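Long-range contacts in putative uncharacterized protein (PDB 4EC6), which is of unknown function but resembles VirB8 type IV secretion proteins and probably serves, through this NTF2-like C-terminal domain, in conjugative transfer of a Gram-positive plasmid: residues 68-79 / 92-102; 131-139 / 151-160. All coordinates share one frame; numbering follows the deposited sequence.

Contact 1: 68-79 / 92-102; sequences YFSQEKNQENYQ and ISDWKALGKTL
Phe-69 lies with one face of its ring under the methyl CD1 of Leu-102, a CH-pi contact in which CD1 stands 3.9 Å from the ring centroid and 13° off the normal; the sister methyl CD2 packs against Phe-69 CB. One residue earlier, Tyr-68 turns the edge of its ring, CE1 foremost, to the face of the Trp-95 six-membered ring in an offset edge-to-face pair with planes at 82°. Its other flank, at CE2, meets Leu-98 CD1 at 3.8 Å.

Tyr-78 works differently, laying one ring face over the backbone between Lys-96 and Ala-97, with Ala-97 N above the ring centre. Its ring is pinned at the far end, since the hydroxyl donates to Tyr-68 O (2.7 Å from OH) on a lone pair and receives a bond from a water that also donates to Lys-96 O.

Amides grip the ends of the contact. With CG anti to its carbonyl carbon (chi1 -62°) and the chain extended beyond, Gln-79 carries its amide to the type I turn 92-95: NE2 gives Trp-95 O a nearly straight bond of 3.1 Å, in the plane of the amide, and a weak, bent one to Ser-93 O. At the other end Thr-101 OG1 donates to Gln-71 OE1 at 2.9 Å, tilted well out of the carbonyl plane. Between them, waters link backbone to backbone, one running from Ala-97 N to Glu-72 O.

The contact joins the end of helix 54-68, the loop after it and the start of helix 75-82 to the loop that leads into strand 101-112. In this NTF2-like domain it packs the helical and loop part against the sheet: Phe-69 reaches Leu-123 and Val-125 of strand 117-126, and Trp-95 touches strand 147-157.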
loop_
_atom_site.group_PDB
_atom_site.type_symbol
_atom_site.label_atom_id
_atom_site.label_comp_id
_atom_site.label_asym_id
_atom_site.label_seq_id
_atom_site.Cartn_x
_atom_site.Cartn_y
_atom_site.Cartn_z
ATOM N N TYR A 68 13.952 -11.207 1.607
ATOM C CA TYR A 68 13.854 -12.150 2.662
ATOM C C TYR A 68 12.941 -13.282 2.279
ATOM O O TYR A 68 13.217 -14.406 2.620
ATOM C CB TYR A 68 13.318 -11.447 3.903
ATOM C CG TYR A 68 13.326 -12.314 5.123
ATOM C CD1 TYR A 68 14.553 -12.731 5.706
ATOM C CD2 TYR A 68 12.127 -12.697 5.721
ATOM C CE1 TYR A 68 14.557 -13.538 6.830
ATOM C CE2 TYR A 68 12.122 -13.509 6.840
ATOM C CZ TYR A 68 13.319 -13.918 7.372
ATOM O OH TYR A 68 13.260 -14.666 8.468
ATOM N N PHE A 69 11.864 -12.999 1.548
ATOM C CA PHE A 69 10.959 -14.087 1.146
ATOM C C PHE A 69 11.296 -14.689 -0.231
ATOM O O PHE A 69 10.534 -15.494 -0.757
ATOM C CB PHE A 69 9.475 -13.683 1.240
ATOM C CG PHE A 69 8.906 -13.842 2.617
ATOM C CD1 PHE A 69 8.266 -15.035 2.997
ATOM C CD2 PHE A 69 9.017 -12.824 3.541
ATOM C CE1 PHE A 69 7.753 -15.188 4.275
ATOM C CE2 PHE A 69 8.531 -12.983 4.822
ATOM C CZ PHE A 69 7.912 -14.157 5.191
ATOM N N SER A 70 12.438 -14.313 -0.794
ATOM C CA SER A 70 12.873 -14.869 -2.038
ATOM C C SER A 70 12.994 -16.388 -1.895
ATOM O O SER A 70 13.335 -16.945 -0.825
ATOM C CB SER A 70 14.220 -14.298 -2.405
ATOM O OG SER A 70 14.914 -15.215 -3.255
ATOM N N GLN A 71 12.715 -17.076 -2.982
ATOM C CA GLN A 71 12.835 -18.512 -2.917
ATOM C C GLN A 71 14.116 -19.136 -3.443
ATOM O O GLN A 71 14.238 -20.344 -3.359
ATOM C CB GLN A 71 11.603 -19.154 -3.493
ATOM C CG GLN A 71 10.510 -19.049 -2.479
ATOM C CD GLN A 71 9.323 -19.821 -2.917
ATOM O OE1 GLN A 71 8.311 -19.234 -3.300
ATOM N NE2 GLN A 71 9.431 -21.147 -2.894
ATOM N N GLU A 72 15.075 -18.310 -3.881
ATOM C CA GLU A 72 16.458 -18.698 -4.171
ATOM C C GLU A 72 17.041 -19.846 -3.318
ATOM O O GLU A 72 17.264 -19.739 -2.104
ATOM C CB GLU A 72 17.366 -17.483 -4.133
ATOM C CG GLU A 72 18.816 -17.787 -4.412
ATOM C CD GLU A 72 19.034 -18.547 -5.717
ATOM O OE1 GLU A 72 18.838 -17.957 -6.792
ATOM O OE2 GLU A 72 19.421 -19.736 -5.681
ATOM N N LYS A 73 17.286 -20.966 -3.976
ATOM C CA LYS A 73 17.594 -22.170 -3.265
ATOM C C LYS A 73 19.103 -22.253 -2.931
ATOM O O LYS A 73 19.484 -22.941 -1.995
ATOM C CB LYS A 73 17.075 -23.360 -4.088
ATOM C CG LYS A 73 17.327 -24.738 -3.517
ATOM C CD LYS A 73 16.286 -25.168 -2.507
ATOM C CE LYS A 73 16.962 -26.213 -1.600
ATOM N NZ LYS A 73 16.065 -27.134 -0.854
ATOM N N ASN A 74 19.934 -21.532 -3.682
ATOM C CA ASN A 74 21.340 -21.367 -3.358
ATOM C C ASN A 74 21.521 -20.436 -2.139
ATOM O O ASN A 74 21.338 -19.230 -2.255
ATOM C CB ASN A 74 22.087 -20.784 -4.565
ATOM C CG ASN A 74 23.602 -20.731 -4.341
ATOM O OD1 ASN A 74 24.129 -19.795 -3.702
ATOM N ND2 ASN A 74 24.313 -21.731 -4.863
ATOM N N GLN A 75 21.898 -20.993 -1.002
ATOM C CA GLN A 75 22.088 -20.239 0.229
ATOM C C GLN A 75 23.030 -19.006 0.134
ATOM O O GLN A 75 22.738 -17.958 0.718
ATOM C CB GLN A 75 22.499 -21.202 1.349
ATOM C CG GLN A 75 23.286 -20.595 2.502
ATOM C CD GLN A 75 23.498 -21.560 3.660
ATOM O OE1 GLN A 75 22.733 -22.504 3.849
ATOM N NE2 GLN A 75 24.535 -21.316 4.455
ATOM N N GLU A 76 24.144 -19.119 -0.592
ATOM C CA GLU A 76 25.021 -17.953 -0.756
ATOM C C GLU A 76 24.334 -16.821 -1.525
ATOM O O GLU A 76 24.443 -15.666 -1.157
ATOM C CB GLU A 76 26.395 -18.309 -1.357
ATOM C CG GLU A 76 27.234 -19.267 -0.491
ATOM C CD GLU A 76 27.701 -18.672 0.852
ATOM O OE1 GLU A 76 28.165 -17.511 0.886
ATOM O OE2 GLU A 76 27.626 -19.374 1.886
ATOM N N ASN A 77 23.615 -17.141 -2.579
ATOM C CA ASN A 77 22.934 -16.096 -3.329
ATOM C C ASN A 77 21.744 -15.475 -2.546
ATOM O O ASN A 77 21.482 -14.290 -2.669
ATOM C CB ASN A 77 22.514 -16.619 -4.712
ATOM C CG ASN A 77 23.689 -17.199 -5.498
ATOM O OD1 ASN A 77 24.831 -16.993 -5.123
ATOM N ND2 ASN A 77 23.413 -17.936 -6.578
ATOM N N TYR A 78 21.062 -16.283 -1.729
ATOM C CA TYR A 78 19.907 -15.829 -0.992
ATOM C C TYR A 78 20.419 -14.794 0.038
ATOM O O TYR A 78 19.901 -13.652 0.151
ATOM C CB TYR A 78 19.167 -17.013 -0.332
ATOM C CG TYR A 78 18.182 -16.563 0.724
ATOM C CD1 TYR A 78 16.907 -16.141 0.380
ATOM C CD2 TYR A 78 18.560 -16.499 2.086
ATOM C CE1 TYR A 78 16.023 -15.684 1.350
ATOM C CE2 TYR A 78 17.673 -16.045 3.059
ATOM C CZ TYR A 78 16.410 -15.641 2.678
ATOM O OH TYR A 78 15.542 -15.192 3.635
ATOM N N GLN A 79 21.486 -15.170 0.714
ATOM C CA GLN A 79 22.162 -14.249 1.572
ATOM C C GLN A 79 22.726 -13.025 0.900
ATOM O O GLN A 79 22.593 -11.932 1.425
ATOM C CB GLN A 79 23.190 -14.960 2.363
ATOM C CG GLN A 79 22.553 -15.995 3.254
ATOM C CD GLN A 79 23.612 -16.779 3.916
ATOM O OE1 GLN A 79 24.750 -16.358 3.824
ATOM N NE2 GLN A 79 23.276 -17.883 4.606
ATOM N N ILE A 92 23.899 -13.623 9.529
ATOM C CA ILE A 92 22.981 -14.117 8.493
ATOM C C ILE A 92 23.550 -15.351 7.822
ATOM O O ILE A 92 22.990 -15.848 6.846
ATOM C CB ILE A 92 22.587 -13.081 7.389
ATOM C CG1 ILE A 92 23.809 -12.648 6.588
ATOM C CG2 ILE A 92 21.857 -11.881 7.971
ATOM C CD1 ILE A 92 23.463 -12.008 5.253
ATOM N N SER A 93 24.657 -15.857 8.345
ATOM C CA SER A 93 25.317 -17.055 7.746
ATOM C C SER A 93 24.411 -18.317 7.648
ATOM O O SER A 93 24.578 -19.130 6.743
ATOM C CB SER A 93 26.583 -17.396 8.520
ATOM O OG SER A 93 26.222 -17.821 9.840
ATOM N N ASP A 94 23.453 -18.466 8.565
ATOM C CA ASP A 94 22.488 -19.596 8.504
ATOM C C ASP A 94 21.065 -19.315 7.907
ATOM O O ASP A 94 20.219 -20.187 7.932
ATOM C CB ASP A 94 22.388 -20.324 9.870
ATOM C CG ASP A 94 23.768 -20.854 10.353
ATOM O OD1 ASP A 94 24.127 -20.650 11.541
ATOM O OD2 ASP A 94 24.532 -21.461 9.543
ATOM N N TRP A 95 20.798 -18.127 7.368
ATOM C CA TRP A 95 19.476 -17.847 6.829
ATOM C C TRP A 95 19.370 -18.569 5.530
ATOM O O TRP A 95 20.249 -18.439 4.715
ATOM C CB TRP A 95 19.280 -16.356 6.606
ATOM C CG TRP A 95 19.229 -15.528 7.878
ATOM C CD1 TRP A 95 19.595 -15.907 9.167
ATOM C CD2 TRP A 95 18.832 -14.136 8.012
ATOM N NE1 TRP A 95 19.412 -14.892 10.031
ATOM C CE2 TRP A 95 18.968 -13.807 9.409
ATOM C CE3 TRP A 95 18.387 -13.156 7.131
ATOM C CZ2 TRP A 95 18.680 -12.553 9.897
ATOM C CZ3 TRP A 95 18.092 -11.890 7.641
ATOM C CH2 TRP A 95 18.245 -11.601 8.987
ATOM N N LYS A 96 18.301 -19.324 5.327
ATOM C CA LYS A 96 18.017 -19.933 4.030
ATOM C C LYS A 96 16.649 -19.495 3.523
ATOM O O LYS A 96 15.815 -18.991 4.292
ATOM C CB LYS A 96 18.033 -21.460 4.139
ATOM C CG LYS A 96 19.381 -22.068 4.466
ATOM C CD LYS A 96 19.193 -23.412 5.163
ATOM C CE LYS A 96 20.381 -23.714 6.089
ATOM N NZ LYS A 96 20.113 -24.754 7.140
ATOM N N ALA A 97 16.406 -19.724 2.231
ATOM C CA ALA A 97 15.089 -19.506 1.650
ATOM C C ALA A 97 14.126 -20.263 2.531
ATOM O O ALA A 97 14.443 -21.348 2.990
ATOM C CB ALA A 97 15.037 -20.012 0.223
ATOM N N LEU A 98 12.973 -19.676 2.828
ATOM C CA LEU A 98 12.055 -20.270 3.784
ATOM C C LEU A 98 11.034 -21.184 3.119
ATOM O O LEU A 98 10.247 -21.783 3.823
ATOM C CB LEU A 98 11.327 -19.170 4.566
ATOM C CG LEU A 98 12.128 -18.157 5.371
ATOM C CD1 LEU A 98 11.199 -17.103 5.932
ATOM C CD2 LEU A 98 12.809 -18.867 6.522
ATOM N N GLY A 99 11.041 -21.285 1.788
ATOM C CA GLY A 99 10.072 -22.114 1.058
ATOM C C GLY A 99 8.610 -21.639 1.095
ATOM O O GLY A 99 7.683 -22.442 0.963
ATOM N N LYS A 100 8.416 -20.331 1.288
ATOM C CA LYS A 100 7.113 -19.704 1.459
ATOM C C LYS A 100 6.966 -18.618 0.426
ATOM O O LYS A 100 7.900 -17.937 0.139
ATOM C CB LYS A 100 7.014 -19.148 2.855
ATOM C CG LYS A 100 7.173 -20.267 3.873
ATOM C CD LYS A 100 7.378 -19.785 5.287
ATOM C CE LYS A 100 6.197 -20.133 6.168
ATOM N NZ LYS A 100 6.686 -20.330 7.556
ATOM N N THR A 101 5.789 -18.507 -0.162
ATOM C CA THR A 101 5.507 -17.569 -1.221
ATOM C C THR A 101 4.684 -16.388 -0.702
ATOM O O THR A 101 3.669 -16.526 -0.018
ATOM C CB THR A 101 4.705 -18.268 -2.304
ATOM O OG1 THR A 101 5.434 -19.431 -2.732
ATOM C CG2 THR A 101 4.426 -17.319 -3.474
ATOM N N LEU A 102 5.118 -15.204 -1.043
ATOM C CA LEU A 102 4.596 -14.044 -0.403
ATOM C C LEU A 102 3.500 -13.543 -1.328
ATOM O O LEU A 102 3.790 -13.152 -2.455
ATOM C CB LEU A 102 5.742 -13.043 -0.261
ATOM C CG LEU A 102 5.590 -11.842 0.624
ATOM C CD1 LEU A 102 5.414 -12.227 2.086
ATOM C CD2 LEU A 102 6.840 -11.003 0.404
HETATM O O HOH W 1 12.748 -16.941 1.786
HETATM O O HOH W 2 10.341 -18.149 1.222
HETATM O O HOH W 3 18.483 -20.481 0.454
HETATM O O HOH W 4 25.586 -22.784 6.783
HETATM O O HOH W 5 16.044 -16.858 5.919
#

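Contact 2: 131-139 / 151-160; sequences SKMQKITFE and TQPKLTDFSF
Met-133, a selenomethionine here, runs alongside Phe-158, the two side chains pointing the same way, and together they bury more surface than any other pair of residues in the contact. SE sits in the plane of the Phe-158 ring, at its edge, 5.3 Å from the centroid, a Met-aromatic contact. The bend at chi3 (114°) swings CE to within 3.6 Å of Phe-158 CD2 and also against CE2 of Phe-160, the side chains of Met-133 and Phe-160 crossing at about a right angle. Phe-158 CE2 in turn stands over the centre of the Phe-160 ring, and Phe-160 meets Phe-60 and Tyr-63 of a second subunit edge-to-face.

Behind this cluster the segments are arms of an antiparallel beta hairpin, strand 147-157 being outermost in this chain's four-stranded sheet and 131-142 its inner neighbour. Lys-135 pairs with Thr-156 through two backbone bonds of 2.9 Å (N to O and O to N), and Thr-137 and Lys-154 make a second such pair. On their face of the sheet one water joins Thr-137 OG1, Thr-156 OG1 and Lys-154 O.

Lys-135 packs CB on Phe-158 CB at 4.1 Å, and its bent chain carries NZ near the ring on its way to a long, weak ion pair with Glu-120. The opposite face carries Ile-136, which packs CB on Leu-155 CD1 and CD1 on Pro-153 CB. At the ends, Lys-132 NZ makes a salt bridge with Asp-157, 2.9 Å from OD1, its hydrogen bonds to both carboxylate oxygens weak, and Thr-151 OG1 accepts from Glu-139 N.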
loop_
_atom_site.group_PDB
_atom_site.type_symbol
_atom_site.label_atom_id
_atom_site.label_comp_id
_atom_site.label_asym_id
_atom_site.label_seq_id
_atom_site.Cartn_x
_atom_site.Cartn_y
_atom_site.Cartn_z
ATOM N N SER A 131 -2.926 -21.207 1.741
ATOM C CA SER A 131 -2.650 -19.847 2.143
ATOM C C SER A 131 -2.987 -19.598 3.620
ATOM O O SER A 131 -3.904 -20.193 4.155
ATOM C CB SER A 131 -3.459 -18.914 1.260
ATOM O OG SER A 131 -3.584 -17.658 1.877
ATOM N N LYS A 132 -2.244 -18.724 4.288
ATOM C CA LYS A 132 -2.618 -18.331 5.651
ATOM C C LYS A 132 -2.066 -16.963 5.984
ATOM O O LYS A 132 -1.086 -16.502 5.377
ATOM C CB LYS A 132 -2.191 -19.381 6.708
ATOM C CG LYS A 132 -0.684 -19.619 6.813
ATOM C CD LYS A 132 -0.303 -20.754 7.760
ATOM C CE LYS A 132 -0.926 -20.598 9.146
ATOM N NZ LYS A 132 -0.155 -21.308 10.214
HETATM N N MSE A 133 -2.727 -16.324 6.935
HETATM C CA MSE A 133 -2.333 -15.043 7.473
HETATM C C MSE A 133 -1.188 -15.180 8.450
HETATM O O MSE A 133 -1.259 -15.947 9.393
HETATM C CB MSE A 133 -3.526 -14.512 8.237
HETATM C CG MSE A 133 -4.177 -13.419 7.419
HETATM SE SE MSE A 133 -5.433 -12.359 8.558
HETATM C CE MSE A 133 -4.376 -10.709 8.451
ATOM N N GLN A 134 -0.116 -14.425 8.240
ATOM C CA GLN A 134 0.940 -14.366 9.235
ATOM C C GLN A 134 1.308 -12.926 9.569
ATOM O O GLN A 134 1.031 -12.004 8.816
ATOM C CB GLN A 134 2.181 -15.171 8.785
ATOM C CG GLN A 134 1.913 -16.672 8.765
ATOM C CD GLN A 134 3.148 -17.519 9.004
ATOM O OE1 GLN A 134 3.911 -17.838 8.076
ATOM N NE2 GLN A 134 3.322 -17.949 10.242
ATOM N N LYS A 135 1.879 -12.747 10.747
ATOM C CA LYS A 135 2.551 -11.518 11.114
ATOM C C LYS A 135 4.082 -11.717 11.174
ATOM O O LYS A 135 4.574 -12.772 11.566
ATOM C CB LYS A 135 2.023 -10.996 12.429
ATOM C CG LYS A 135 2.919 -9.959 13.032
ATOM C CD LYS A 135 2.084 -8.974 13.798
ATOM C CE LYS A 135 1.846 -9.417 15.218
ATOM N NZ LYS A 135 0.766 -8.522 15.759
ATOM N N ILE A 136 4.802 -10.709 10.710
ATOM C CA ILE A 136 6.238 -10.688 10.766
ATOM C C ILE A 136 6.695 -9.402 11.471
ATOM O O ILE A 136 6.198 -8.323 11.181
ATOM C CB ILE A 136 6.854 -10.825 9.365
ATOM C CG1 ILE A 136 8.305 -11.207 9.517
ATOM C CG2 ILE A 136 6.668 -9.566 8.518
ATOM C CD1 ILE A 136 8.937 -11.633 8.228
ATOM N N THR A 137 7.624 -9.582 12.416
ATOM C CA THR A 137 8.186 -8.545 13.257
ATOM C C THR A 137 9.734 -8.582 13.106
ATOM O O THR A 137 10.351 -9.637 13.025
ATOM C CB THR A 137 7.792 -8.843 14.707
ATOM O OG1 THR A 137 6.415 -9.173 14.713
ATOM C CG2 THR A 137 7.974 -7.651 15.632
ATOM N N PHE A 138 10.346 -7.419 13.017
ATOM C CA PHE A 138 11.784 -7.296 13.026
ATOM C C PHE A 138 12.160 -5.850 13.376
ATOM O O PHE A 138 11.349 -4.941 13.256
ATOM C CB PHE A 138 12.384 -7.743 11.710
ATOM C CG PHE A 138 11.904 -6.988 10.503
ATOM C CD1 PHE A 138 12.607 -5.867 10.036
ATOM C CD2 PHE A 138 10.799 -7.434 9.762
ATOM C CE1 PHE A 138 12.194 -5.191 8.900
ATOM C CE2 PHE A 138 10.393 -6.746 8.605
ATOM C CZ PHE A 138 11.080 -5.629 8.172
ATOM N N GLU A 139 13.374 -5.627 13.830
ATOM C CA GLU A 139 13.791 -4.237 14.106
ATOM C C GLU A 139 14.634 -3.604 13.010
ATOM O O GLU A 139 15.218 -4.285 12.200
ATOM C CB GLU A 139 14.435 -4.142 15.467
ATOM C CG GLU A 139 13.495 -4.727 16.467
ATOM C CD GLU A 139 14.099 -4.826 17.841
ATOM O OE1 GLU A 139 15.106 -4.095 18.115
ATOM O OE2 GLU A 139 13.558 -5.651 18.636
ATOM N N THR A 151 17.452 -7.312 13.615
ATOM C CA THR A 151 17.158 -8.593 14.283
ATOM C C THR A 151 16.717 -9.583 13.212
ATOM O O THR A 151 16.384 -9.194 12.097
ATOM C CB THR A 151 16.034 -8.485 15.293
ATOM O OG1 THR A 151 14.889 -7.937 14.633
ATOM C CG2 THR A 151 16.414 -7.606 16.433
ATOM N N GLN A 152 16.723 -10.864 13.527
ATOM C CA GLN A 152 16.213 -11.819 12.562
ATOM C C GLN A 152 14.668 -11.746 12.640
ATOM O O GLN A 152 14.155 -11.715 13.717
ATOM C CB GLN A 152 16.713 -13.209 12.890
ATOM C CG GLN A 152 16.065 -14.202 11.947
ATOM C CD GLN A 152 16.542 -15.586 12.154
ATOM O OE1 GLN A 152 16.733 -16.004 13.282
ATOM N NE2 GLN A 152 16.738 -16.323 11.064
ATOM N N PRO A 153 13.944 -11.650 11.503
ATOM C CA PRO A 153 12.484 -11.474 11.574
ATOM C C PRO A 153 11.788 -12.636 12.287
ATOM O O PRO A 153 12.177 -13.773 12.076
ATOM C CB PRO A 153 12.085 -11.435 10.100
ATOM C CG PRO A 153 13.276 -10.924 9.395
ATOM C CD PRO A 153 14.429 -11.555 10.108
ATOM N N LYS A 154 10.819 -12.347 13.159
ATOM C CA LYS A 154 9.907 -13.372 13.741
ATOM C C LYS A 154 8.600 -13.471 12.963
ATOM O O LYS A 154 7.878 -12.491 12.720
ATOM C CB LYS A 154 9.543 -13.129 15.223
ATOM C CG LYS A 154 10.696 -12.987 16.226
ATOM C CD LYS A 154 11.948 -13.685 15.682
ATOM C CE LYS A 154 13.062 -13.889 16.712
ATOM N NZ LYS A 154 13.925 -15.002 16.196
ATOM N N LEU A 155 8.290 -14.682 12.571
ATOM C CA LEU A 155 7.096 -14.962 11.829
ATOM C C LEU A 155 6.154 -15.677 12.794
ATOM O O LEU A 155 6.574 -16.587 13.443
ATOM C CB LEU A 155 7.502 -15.868 10.690
ATOM C CG LEU A 155 6.829 -15.870 9.361
ATOM C CD1 LEU A 155 6.426 -14.445 8.951
ATOM C CD2 LEU A 155 7.854 -16.501 8.431
ATOM N N THR A 156 4.891 -15.261 12.924
ATOM C CA THR A 156 3.978 -15.923 13.845
ATOM C C THR A 156 2.610 -15.966 13.233
ATOM O O THR A 156 2.280 -15.131 12.407
ATOM C CB THR A 156 3.847 -15.157 15.174
ATOM O OG1 THR A 156 3.487 -13.798 14.910
ATOM C CG2 THR A 156 5.151 -15.179 15.974
ATOM N N ASP A 157 1.789 -16.927 13.658
ATOM C CA ASP A 157 0.410 -17.041 13.159
ATOM C C ASP A 157 -0.412 -15.862 13.669
ATOM O O ASP A 157 -0.109 -15.311 14.699
ATOM C CB ASP A 157 -0.204 -18.343 13.638
ATOM C CG ASP A 157 0.274 -19.565 12.845
ATOM O OD1 ASP A 157 1.158 -19.458 11.941
ATOM O OD2 ASP A 157 -0.257 -20.656 13.163
ATOM N N PHE A 158 -1.434 -15.456 12.938
ATOM C CA PHE A 158 -2.134 -14.252 13.262
ATOM C C PHE A 158 -3.592 -14.375 12.872
ATOM O O PHE A 158 -3.929 -15.029 11.888
ATOM C CB PHE A 158 -1.511 -13.025 12.528
ATOM C CG PHE A 158 -2.308 -11.750 12.720
ATOM C CD1 PHE A 158 -2.055 -10.887 13.807
ATOM C CD2 PHE A 158 -3.367 -11.433 11.854
ATOM C CE1 PHE A 158 -2.822 -9.730 14.000
ATOM C CE2 PHE A 158 -4.116 -10.268 12.042
ATOM C CZ PHE A 158 -3.836 -9.412 13.122
ATOM N N SER A 159 -4.451 -13.695 13.616
ATOM C CA SER A 159 -5.798 -13.399 13.126
ATOM C C SER A 159 -6.339 -12.190 13.885
ATOM O O SER A 159 -5.759 -11.778 14.886
ATOM C CB SER A 159 -6.735 -14.591 13.275
ATOM O OG SER A 159 -6.947 -14.807 14.658
ATOM N N PHE A 160 -7.433 -11.620 13.370
ATOM C CA PHE A 160 -8.065 -10.407 13.908
ATOM C C PHE A 160 -8.951 -10.634 15.146
ATOM O O PHE A 160 -9.333 -9.685 15.840
ATOM C CB PHE A 160 -8.870 -9.749 12.783
ATOM C CG PHE A 160 -8.008 -9.122 11.733
ATOM C CD1 PHE A 160 -7.132 -8.052 12.068
ATOM C CD2 PHE A 160 -8.003 -9.607 10.438
ATOM C CE1 PHE A 160 -6.305 -7.483 11.137
ATOM C CE2 PHE A 160 -7.175 -9.027 9.500
ATOM C CZ PHE A 160 -6.340 -7.964 9.847
HETATM O O HOH W 6 5.601 -11.766 14.110
#

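How the contacts relate
Contact 1 ties loops and a helix start together at one end of the domain, whereas contact 2 joins two neighbouring sheet strands; their centres lie about 17 Å apart. Both are partly buried. In contact 1 aromatic packing is combined with side-chain amides and bridging waters that serve backbone groups outside regular pairing; in contact 2 strand pairing does most of that work, and its aromatic end faces another subunit, which contact 1 never touches. They meet where Tyr-68 CZ lies 3.6 Å from Pro-153 CG and Phe-69 CE2 3.7 Å from Ile-136 CD1, so the aromatic side chains at the end of helix 54-68 and just beyond it cover part of contact 2's apolar side.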